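PDB 4N4P: acylneuraminate lyase from Mycoplasma synoviae, which is a TIM-barrel protein of the dihydrodipicolinate synthetase family, with helices packed round a parallel beta-barrel. Local coordinates for residues L24-N34 with D61-A72; A98-I109 with I128-Y139. All coordinates share one frame; numbering follows the deposited sequence.

Interaction 1 of 2, residues L24-N34 with D61-A72; sequences LHKAGVKEVVN and DKKEVMKLVAEA
K30 reaches over from helix 26-34 and sets its NZ 3.0 Å from OE1 of E71, a salt bridge and the one direct hydrogen bond between the two segments. The carboxylate oxygen accepts through its anti lone pair, on the side away from OE2. A bend at chi2 (-93°) lays the lysine chain over the last turn of 61-72, where CE comes to 3.4 Å from CD2 of L68 and CD presses on CB of A72, both tighter than ordinary carbon contacts. K26 crosses E64 at about a right angle and meets it with its methylenes; its NZ stays 4.3 Å from OE2 of E64, too far for a salt bridge, though the opposite charges probably attract. Helices 26-39 and 59-73 are neighbours in the outer helical layer of the TIM barrel, and the segments cross at -43° with axes 8.8 Å apart. On their inner side V29 CG1 touches V69 CG2 at 3.6 Å, while V33 spans V69 and the methyl of A72; I45 and I47 of strand 44-47 lie beneath V33 and V69. Water joins the segments at both ends. One molecule accepts from the backbone N of L24 and donates to OD1 of D61 at 2.9 Å, while OD2 of D61 is taken by a salt bridge to R272. The other donates to OD1 of N34 and to the carbonyl O of A72, two acceptors 3.9 Å apart that R76 NH2 also serves. The methyls of L24 rest on D61 and V65, CD1 lying 3.8 Å from V65 CG2.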
loop_
_atom_site.group_PDB
_atom_site.type_symbol
_atom_site.label_atom_id
_atom_site.label_comp_id
_atom_site.label_asym_id
_atom_site.label_seq_id
_atom_site.Cartn_x
_atom_site.Cartn_y
_atom_site.Cartn_z
ATOM N N LEU A 24 19.971 20.240 25.641
ATOM C CA LEU A 24 20.405 21.022 24.474
ATOM C C LEU A 24 21.846 21.484 24.653
ATOM O O LEU A 24 22.184 22.130 25.670
ATOM C CB LEU A 24 19.505 22.243 24.248
ATOM C CG LEU A 24 19.841 23.076 23.011
ATOM C CD1 LEU A 24 19.681 22.238 21.737
ATOM C CD2 LEU A 24 18.937 24.292 22.976
ATOM N N HIS A 25 22.705 21.155 23.694
ATOM C CA HIS A 25 24.106 21.572 23.771
ATOM C C HIS A 25 24.351 22.871 22.987
ATOM O O HIS A 25 24.631 22.855 21.781
ATOM C CB HIS A 25 25.050 20.452 23.338
ATOM C CG HIS A 25 26.494 20.780 23.547
ATOM N ND1 HIS A 25 26.955 21.419 24.683
ATOM C CD2 HIS A 25 27.579 20.546 22.780
ATOM C CE1 HIS A 25 28.263 21.583 24.590
ATOM N NE2 HIS A 25 28.666 21.056 23.445
ATOM N N LYS A 26 24.213 23.992 23.695
ATOM C CA LYS A 26 24.134 25.307 23.069
ATOM C C LYS A 26 25.398 25.644 22.306
ATOM O O LYS A 26 25.298 26.099 21.173
ATOM C CB LYS A 26 23.808 26.402 24.105
ATOM C CG LYS A 26 22.571 26.100 24.917
ATOM C CD LYS A 26 21.847 27.385 25.288
ATOM C CE LYS A 26 21.071 27.282 26.574
ATOM N NZ LYS A 26 21.693 28.221 27.555
ATOM N N ALA A 27 26.571 25.385 22.895
ATOM C CA ALA A 27 27.845 25.653 22.223
ATOM C C ALA A 27 27.984 24.809 20.968
ATOM O O ALA A 27 28.612 25.228 19.986
ATOM C CB ALA A 27 29.042 25.389 23.175
ATOM N N GLY A 28 27.429 23.599 21.018
ATOM C CA GLY A 28 27.458 22.712 19.851
ATOM C C GLY A 28 26.674 23.243 18.655
ATOM O O GLY A 28 27.067 23.026 17.502
ATOM N N VAL A 29 25.553 23.922 18.917
ATOM C CA VAL A 29 24.765 24.505 17.815
ATOM C C VAL A 29 25.661 25.454 17.009
ATOM O O VAL A 29 25.719 25.397 15.774
ATOM C CB VAL A 29 23.497 25.229 18.329
ATOM C CG1 VAL A 29 22.813 25.989 17.187
ATOM C CG2 VAL A 29 22.540 24.234 18.985
ATOM N N LYS A 30 26.424 26.298 17.709
ATOM C CA LYS A 30 27.285 27.241 17.012
ATOM C C LYS A 30 28.392 26.540 16.227
ATOM O O LYS A 30 28.698 26.938 15.095
ATOM C CB LYS A 30 27.878 28.289 17.967
ATOM C CG LYS A 30 26.874 28.923 18.955
ATOM C CD LYS A 30 26.277 30.209 18.389
ATOM C CE LYS A 30 25.527 31.022 19.412
ATOM N NZ LYS A 30 26.153 32.349 19.777
ATOM N N GLU A 31 28.976 25.483 16.798
ATOM C CA GLU A 31 30.037 24.761 16.081
ATOM C C GLU A 31 29.489 24.060 14.835
ATOM O O GLU A 31 30.154 24.020 13.816
ATOM C CB GLU A 31 30.724 23.723 16.968
ATOM C CG GLU A 31 31.541 24.321 18.121
ATOM C CD GLU A 31 32.440 23.286 18.778
ATOM O OE1 GLU A 31 32.894 22.326 18.098
ATOM O OE2 GLU A 31 32.709 23.444 19.990
ATOM N N VAL A 32 28.301 23.481 14.932
ATOM C CA VAL A 32 27.703 22.841 13.754
ATOM C C VAL A 32 27.457 23.884 12.659
ATOM O O VAL A 32 27.719 23.626 11.498
ATOM C CB VAL A 32 26.404 22.103 14.110
ATOM C CG1 VAL A 32 25.560 21.794 12.862
ATOM C CG2 VAL A 32 26.751 20.822 14.899
ATOM N N VAL A 33 26.917 25.044 13.030
ATOM C CA VAL A 33 26.683 26.113 12.035
ATOM C C VAL A 33 27.995 26.494 11.341
ATOM O O VAL A 33 28.071 26.529 10.103
ATOM C CB VAL A 33 25.953 27.351 12.646
ATOM C CG1 VAL A 33 25.885 28.544 11.621
ATOM C CG2 VAL A 33 24.547 26.980 13.094
ATOM N N ASN A 34 29.055 26.760 12.119
ATOM C CA ASN A 34 30.339 27.088 11.506
ATOM C C ASN A 34 30.860 25.994 10.589
ATOM O O ASN A 34 31.422 26.285 9.542
ATOM C CB ASN A 34 31.405 27.420 12.566
ATOM C CG ASN A 34 31.096 28.692 13.362
ATOM O OD1 ASN A 34 30.285 29.541 12.979
ATOM N ND2 ASN A 34 31.794 28.834 14.493
ATOM N N ASP A 61 13.575 25.097 23.876
ATOM C CA ASP A 61 14.734 24.597 23.113
ATOM C C ASP A 61 14.679 25.150 21.665
ATOM O O ASP A 61 15.715 25.551 21.104
ATOM C CB ASP A 61 14.754 23.061 23.005
ATOM C CG ASP A 61 15.130 22.318 24.301
ATOM O OD1 ASP A 61 15.829 22.853 25.207
ATOM O OD2 ASP A 61 14.750 21.115 24.357
ATOM N N LYS A 62 13.485 25.119 21.059
ATOM C CA LYS A 62 13.291 25.566 19.665
ATOM C C LYS A 62 13.676 27.034 19.504
ATOM O O LYS A 62 14.428 27.406 18.598
ATOM C CB LYS A 62 11.858 25.335 19.199
ATOM C CG LYS A 62 11.493 23.849 19.076
ATOM C CD LYS A 62 10.017 23.673 18.826
ATOM C CE LYS A 62 9.576 22.234 19.045
ATOM N NZ LYS A 62 8.151 22.027 18.627
ATOM N N LYS A 63 13.199 27.866 20.427
ATOM C CA LYS A 63 13.554 29.280 20.415
ATOM C C LYS A 63 15.043 29.479 20.588
ATOM O O LYS A 63 15.620 30.329 19.931
ATOM C CB LYS A 63 12.848 30.010 21.553
ATOM C CG LYS A 63 11.364 30.126 21.424
ATOM C CD LYS A 63 10.877 30.419 22.852
ATOM C CE LYS A 63 9.702 31.309 22.847
ATOM N NZ LYS A 63 9.297 31.585 24.267
ATOM N N GLU A 64 15.656 28.713 21.496
ATOM C CA GLU A 64 17.075 28.835 21.753
ATOM C C GLU A 64 17.867 28.421 20.517
ATOM O O GLU A 64 18.809 29.099 20.141
ATOM C CB GLU A 64 17.502 28.016 22.998
ATOM C CG GLU A 64 18.936 28.214 23.458
ATOM C CD GLU A 64 19.312 29.646 23.876
ATOM O OE1 GLU A 64 18.434 30.475 24.224
ATOM O OE2 GLU A 64 20.521 29.937 23.834
ATOM N N VAL A 65 17.485 27.309 19.890
ATOM C CA VAL A 65 18.203 26.873 18.669
ATOM C C VAL A 65 18.122 27.941 17.585
ATOM O O VAL A 65 19.123 28.243 16.921
ATOM C CB VAL A 65 17.699 25.507 18.135
ATOM C CG1 VAL A 65 18.371 25.152 16.797
ATOM C CG2 VAL A 65 18.032 24.421 19.172
ATOM N N MET A 66 16.940 28.514 17.421
ATOM C CA MET A 66 16.738 29.544 16.394
ATOM C C MET A 66 17.640 30.753 16.653
ATOM O O MET A 66 18.227 31.329 15.713
ATOM C CB MET A 66 15.288 29.965 16.351
ATOM C CG MET A 66 14.356 28.882 15.803
ATOM S SD MET A 66 12.615 29.225 15.971
ATOM C CE MET A 66 12.385 30.565 14.785
ATOM N N LYS A 67 17.732 31.155 17.925
ATOM C CA LYS A 67 18.597 32.287 18.300
ATOM C C LYS A 67 20.057 31.982 18.061
ATOM O O LYS A 67 20.779 32.789 17.471
ATOM C CB LYS A 67 18.381 32.675 19.775
ATOM C CG LYS A 67 17.033 33.222 20.013
ATOM C CD LYS A 67 16.606 33.100 21.464
ATOM C CE LYS A 67 15.305 33.825 21.681
ATOM N NZ LYS A 67 15.433 35.263 21.265
ATOM N N LEU A 68 20.490 30.805 18.500
ATOM C CA LEU A 68 21.890 30.427 18.425
ATOM C C LEU A 68 22.347 30.295 16.986
ATOM O O LEU A 68 23.475 30.666 16.660
ATOM C CB LEU A 68 22.143 29.118 19.168
ATOM C CG LEU A 68 21.978 29.087 20.688
ATOM C CD1 LEU A 68 21.991 27.631 21.164
ATOM C CD2 LEU A 68 23.039 29.923 21.420
ATOM N N VAL A 69 21.466 29.784 16.128
ATOM C CA VAL A 69 21.817 29.630 14.718
ATOM C C VAL A 69 21.969 30.988 14.034
ATOM O O VAL A 69 22.948 31.234 13.299
ATOM C CB VAL A 69 20.782 28.754 13.955
ATOM C CG1 VAL A 69 20.972 28.874 12.450
ATOM C CG2 VAL A 69 20.928 27.282 14.387
ATOM N N ALA A 70 21.005 31.869 14.282
ATOM C CA ALA A 70 21.035 33.198 13.671
ATOM C C ALA A 70 22.279 33.965 14.120
ATOM O O ALA A 70 22.930 34.616 13.299
ATOM C CB ALA A 70 19.791 33.959 13.993
ATOM N N GLU A 71 22.616 33.850 15.406
ATOM C CA GLU A 71 23.864 34.404 15.958
ATOM C C GLU A 71 25.121 33.871 15.303
ATOM O O GLU A 71 25.939 34.641 14.789
ATOM C CB GLU A 71 23.918 34.195 17.482
ATOM C CG GLU A 71 22.857 35.013 18.202
ATOM C CD GLU A 71 22.838 34.794 19.710
ATOM O OE1 GLU A 71 23.683 34.022 20.235
ATOM O OE2 GLU A 71 21.962 35.406 20.362
ATOM N N ALA A 72 25.278 32.548 15.304
ATOM C CA ALA A 72 26.426 31.898 14.689
ATOM C C ALA A 72 26.548 32.173 13.199
ATOM O O ALA A 72 27.657 32.346 12.683
ATOM C CB ALA A 72 26.364 30.382 14.930
HETATM O O HOH W 1 17.449 21.205 26.963
HETATM O O HOH W 2 30.289 32.082 14.081
#

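Interaction 2 of 2, residues A98-I109 with I128-Y139; sequences AKELKYDAISAI and ISKAADIPMLIY
One face of the Y139 ring carries I109, whose CG2 sits 3.8 Å from the ring centroid and 15° off the normal, a CH-pi contact; OG of S107 lies at the ring edge, in plane. The hydroxyls of Y139 and S107 both hydrogen-bond to that of Y46. L101 CB lies in plane at the Y103 ring edge. Strands 105-108 and 136-139 run parallel in the barrel sheet, joined through helix 118-131 as a beta-alpha-beta unit. I106 N donates to P135 O at 2.9 Å and I106 O accepts from L137 N at 2.8 Å, in the carbonyl plane. A108 N to L137 O is weak. On the helix side, I106 CD1 meets M136 CE at 3.6 Å and also I134 CG2; bends at chi2 and chi3 fold the methionine back over the neighbouring strand. I134 CD1 packs against both A98 CB and Y103 CB. Where helix 88-100 ends, K99 NZ donates to D133 O at 2.8 Å, tilted 21° from the carbonyl plane; water links it to D133 N. K99 thus spends an N-H on a main-chain carbonyl and D133 pairs with K161, so sheet bonding and apolar packing probably carry the contact more than charge.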
loop_
_atom_site.group_PDB
_atom_site.type_symbol
_atom_site.label_atom_id
_atom_site.label_comp_id
_atom_site.label_asym_id
_atom_site.label_seq_id
_atom_site.Cartn_x
_atom_site.Cartn_y
_atom_site.Cartn_z
ATOM N N ALA A 98 11.239 33.828 14.134
ATOM C CA ALA A 98 11.992 33.681 12.894
ATOM C C ALA A 98 12.115 35.033 12.185
ATOM O O ALA A 98 13.163 35.381 11.668
ATOM C CB ALA A 98 11.317 32.665 11.967
ATOM N N LYS A 99 11.027 35.789 12.184
ATOM C CA LYS A 99 11.036 37.078 11.493
ATOM C C LYS A 99 11.928 38.084 12.241
ATOM O O LYS A 99 12.734 38.803 11.632
ATOM C CB LYS A 99 9.610 37.599 11.377
ATOM C CG LYS A 99 9.512 39.061 10.860
ATOM C CD LYS A 99 10.078 39.204 9.468
ATOM C CE LYS A 99 9.857 40.644 8.920
ATOM N NZ LYS A 99 8.404 40.902 8.648
ATOM N N GLU A 100 11.750 38.143 13.552
ATOM C CA GLU A 100 12.597 38.958 14.440
ATOM C C GLU A 100 14.084 38.663 14.226
ATOM O O GLU A 100 14.937 39.578 14.235
ATOM C CB GLU A 100 12.185 38.729 15.912
ATOM C CG GLU A 100 13.060 39.457 16.936
ATOM C CD GLU A 100 12.790 39.044 18.380
ATOM O OE1 GLU A 100 11.654 39.239 18.857
ATOM O OE2 GLU A 100 13.722 38.539 19.052
ATOM N N LEU A 101 14.408 37.381 14.031
ATOM C CA LEU A 101 15.793 36.974 13.895
ATOM C C LEU A 101 16.304 37.034 12.453
ATOM O O LEU A 101 17.458 36.679 12.202
ATOM C CB LEU A 101 16.013 35.562 14.467
ATOM C CG LEU A 101 15.870 35.454 15.986
ATOM C CD1 LEU A 101 15.755 33.981 16.342
ATOM C CD2 LEU A 101 17.045 36.110 16.697
ATOM N N LYS A 102 15.435 37.488 11.549
ATOM C CA LYS A 102 15.757 37.744 10.135
ATOM C C LYS A 102 16.022 36.459 9.363
ATOM O O LYS A 102 16.886 36.423 8.475
ATOM C CB LYS A 102 16.952 38.709 9.980
ATOM C CG LYS A 102 16.913 39.954 10.866
ATOM C CD LYS A 102 16.110 41.049 10.237
ATOM C CE LYS A 102 16.729 42.410 10.557
ATOM N NZ LYS A 102 16.498 43.368 9.429
ATOM N N TYR A 103 15.277 35.409 9.693
ATOM C CA TYR A 103 15.302 34.177 8.884
ATOM C C TYR A 103 14.771 34.492 7.491
ATOM O O TYR A 103 13.901 35.348 7.326
ATOM C CB TYR A 103 14.458 33.057 9.551
ATOM C CG TYR A 103 15.272 32.299 10.568
ATOM C CD1 TYR A 103 15.579 32.869 11.820
ATOM C CD2 TYR A 103 15.809 31.047 10.257
ATOM C CE1 TYR A 103 16.386 32.187 12.753
ATOM C CE2 TYR A 103 16.598 30.358 11.152
ATOM C CZ TYR A 103 16.903 30.941 12.412
ATOM O OH TYR A 103 17.713 30.264 13.291
ATOM N N ASP A 104 15.284 33.786 6.486
ATOM C CA ASP A 104 14.900 34.060 5.099
ATOM C C ASP A 104 13.557 33.436 4.740
ATOM O O ASP A 104 12.806 33.937 3.875
ATOM C CB ASP A 104 16.020 33.579 4.185
ATOM C CG ASP A 104 17.283 34.346 4.403
ATOM O OD1 ASP A 104 17.323 35.549 4.016
ATOM O OD2 ASP A 104 18.233 33.782 4.967
ATOM N N ALA A 105 13.247 32.326 5.406
ATOM C CA ALA A 105 11.949 31.689 5.259
ATOM C C ALA A 105 11.673 30.800 6.471
ATOM O O ALA A 105 12.576 30.470 7.252
ATOM C CB ALA A 105 11.868 30.829 3.974
ATOM N N ILE A 106 10.430 30.375 6.567
ATOM C CA ILE A 106 10.035 29.352 7.518
ATOM C C ILE A 106 9.370 28.247 6.732
ATOM O O ILE A 106 9.010 28.432 5.557
ATOM C CB ILE A 106 9.051 29.881 8.613
ATOM C CG1 ILE A 106 7.842 30.575 7.959
ATOM C CG2 ILE A 106 9.777 30.798 9.606
ATOM C CD1 ILE A 106 6.758 31.033 8.926
ATOM N N SER A 107 9.231 27.081 7.365
ATOM C CA SER A 107 8.465 26.010 6.773
ATOM C C SER A 107 7.661 25.409 7.909
ATOM O O SER A 107 7.973 25.639 9.081
ATOM C CB SER A 107 9.384 24.951 6.129
ATOM O OG SER A 107 10.075 24.249 7.153
ATOM N N ALA A 108 6.641 24.622 7.575
ATOM C CA ALA A 108 5.871 23.930 8.611
ATOM C C ALA A 108 5.435 22.593 8.067
ATOM O O ALA A 108 4.793 22.517 7.012
ATOM C CB ALA A 108 4.661 24.742 9.030
ATOM N N ILE A 109 5.793 21.532 8.777
ATOM C CA ILE A 109 5.310 20.212 8.418
ATOM C C ILE A 109 3.773 20.137 8.383
ATOM O O ILE A 109 3.085 20.868 9.094
ATOM C CB ILE A 109 5.862 19.147 9.376
ATOM C CG1 ILE A 109 5.510 19.523 10.826
ATOM C CG2 ILE A 109 7.385 19.077 9.249
ATOM C CD1 ILE A 109 5.231 18.315 11.627
ATOM N N ILE A 128 -0.945 30.087 10.606
ATOM C CA ILE A 128 0.484 30.412 10.724
ATOM C C ILE A 128 0.811 31.688 9.924
ATOM O O ILE A 128 1.576 32.527 10.370
ATOM C CB ILE A 128 1.417 29.249 10.279
ATOM C CG1 ILE A 128 1.085 27.966 11.049
ATOM C CG2 ILE A 128 2.917 29.646 10.489
ATOM C CD1 ILE A 128 1.698 26.678 10.425
ATOM N N SER A 129 0.195 31.836 8.760
ATOM C CA SER A 129 0.460 32.983 7.873
ATOM C C SER A 129 0.121 34.333 8.503
ATOM O O SER A 129 0.772 35.324 8.223
ATOM C CB SER A 129 -0.334 32.833 6.579
ATOM O OG SER A 129 -1.712 33.110 6.792
ATOM N N LYS A 130 -0.903 34.369 9.344
ATOM C CA LYS A 130 -1.301 35.626 9.991
ATOM C C LYS A 130 -0.289 36.111 11.020
ATOM O O LYS A 130 -0.284 37.288 11.379
ATOM C CB LYS A 130 -2.663 35.467 10.646
ATOM C CG LYS A 130 -3.836 35.923 9.799
ATOM C CD LYS A 130 -4.335 34.863 8.870
ATOM C CE LYS A 130 -5.835 35.025 8.623
ATOM N NZ LYS A 130 -6.293 33.992 7.640
ATOM N N ALA A 131 0.571 35.209 11.503
ATOM C CA ALA A 131 1.470 35.514 12.621
ATOM C C ALA A 131 2.592 36.498 12.294
ATOM O O ALA A 131 2.999 37.288 13.152
ATOM C CB ALA A 131 2.068 34.214 13.196
ATOM N N ALA A 132 3.121 36.430 11.076
ATOM C CA ALA A 132 4.288 37.227 10.703
ATOM C C ALA A 132 4.426 37.229 9.204
ATOM O O ALA A 132 4.033 36.273 8.529
ATOM C CB ALA A 132 5.570 36.664 11.327
ATOM N N ASP A 133 4.980 38.322 8.698
ATOM C CA ASP A 133 5.253 38.470 7.283
ATOM C C ASP A 133 6.654 37.966 6.985
ATOM O O ASP A 133 7.654 38.689 7.076
ATOM C CB ASP A 133 5.038 39.926 6.858
ATOM C CG ASP A 133 3.556 40.311 6.855
ATOM O OD1 ASP A 133 2.666 39.412 6.843
ATOM O OD2 ASP A 133 3.275 41.531 6.870
ATOM N N ILE A 134 6.709 36.681 6.665
ATOM C CA ILE A 134 7.953 35.990 6.389
ATOM C C ILE A 134 7.571 34.872 5.408
ATOM O O ILE A 134 6.500 34.290 5.514
ATOM C CB ILE A 134 8.640 35.468 7.697
ATOM C CG1 ILE A 134 9.985 34.783 7.373
ATOM C CG2 ILE A 134 7.665 34.554 8.485
ATOM C CD1 ILE A 134 10.865 34.427 8.622
ATOM N N PRO A 135 8.416 34.610 4.400
ATOM C CA PRO A 135 8.001 33.614 3.409
ATOM C C PRO A 135 7.859 32.232 4.025
ATOM O O PRO A 135 8.667 31.868 4.872
ATOM C CB PRO A 135 9.162 33.632 2.419
ATOM C CG PRO A 135 9.629 35.048 2.456
ATOM C CD PRO A 135 9.603 35.356 3.947
ATOM N N MET A 136 6.828 31.502 3.603
ATOM C CA MET A 136 6.560 30.148 4.080
ATOM C C MET A 136 6.740 29.113 2.966
ATOM O O MET A 136 6.281 29.306 1.813
ATOM C CB MET A 136 5.127 30.080 4.656
ATOM C CG MET A 136 4.517 28.703 4.751
ATOM S SD MET A 136 5.330 27.732 6.064
ATOM C CE MET A 136 4.585 28.467 7.514
ATOM N N LEU A 137 7.413 28.009 3.313
ATOM C CA LEU A 137 7.453 26.820 2.473
ATOM C C LEU A 137 6.576 25.762 3.113
ATOM O O LEU A 137 6.868 25.326 4.229
ATOM C CB LEU A 137 8.904 26.288 2.368
ATOM C CG LEU A 137 9.799 27.249 1.585
ATOM C CD1 LEU A 137 11.311 26.922 1.871
ATOM C CD2 LEU A 137 9.431 27.200 0.106
ATOM N N ILE A 138 5.498 25.361 2.438
ATOM C CA ILE A 138 4.656 24.311 2.966
ATOM C C ILE A 138 5.280 22.946 2.654
ATOM O O ILE A 138 6.169 22.835 1.804
ATOM C CB ILE A 138 3.207 24.416 2.454
ATOM C CG1 ILE A 138 3.145 24.272 0.933
ATOM C CG2 ILE A 138 2.584 25.759 2.877
ATOM C CD1 ILE A 138 1.736 24.224 0.393
ATOM N N TYR A 139 4.884 21.921 3.383
ATOM C CA TYR A 139 5.385 20.594 3.099
ATOM C C TYR A 139 4.471 19.963 2.080
ATOM O O TYR A 139 3.265 20.110 2.172
ATOM C CB TYR A 139 5.421 19.750 4.363
ATOM C CG TYR A 139 6.781 19.749 5.008
ATOM C CD1 TYR A 139 7.513 18.567 5.121
ATOM C CD2 TYR A 139 7.348 20.928 5.484
ATOM C CE1 TYR A 139 8.776 18.551 5.719
ATOM C CE2 TYR A 139 8.575 20.931 6.069
ATOM C CZ TYR A 139 9.298 19.729 6.194
ATOM O OH TYR A 139 10.553 19.738 6.753
HETATM O O HOH W 3 5.996 40.625 10.397
#

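Interaction 1 and interaction 2 follow one another along the chain, their centres about 18 Å apart, and each lies about 15 Å from the centre of the chain. The first joins two outer helices; the second runs from that helical layer into the sheet. They meet at Y103: its OH stands 2.7 Å from M66 O, a probable hydrogen bond, and packs against V69 CB at 3.5 Å. M66 CE also reaches A98 N at 3.5 Å, so helix 59-73 bears on 24-34 through one flank and on 98-109 through another. At the far end of interaction 2, I109 packs on Y113 of a second subunit, whereas no other chain of the assembly touches interaction 1.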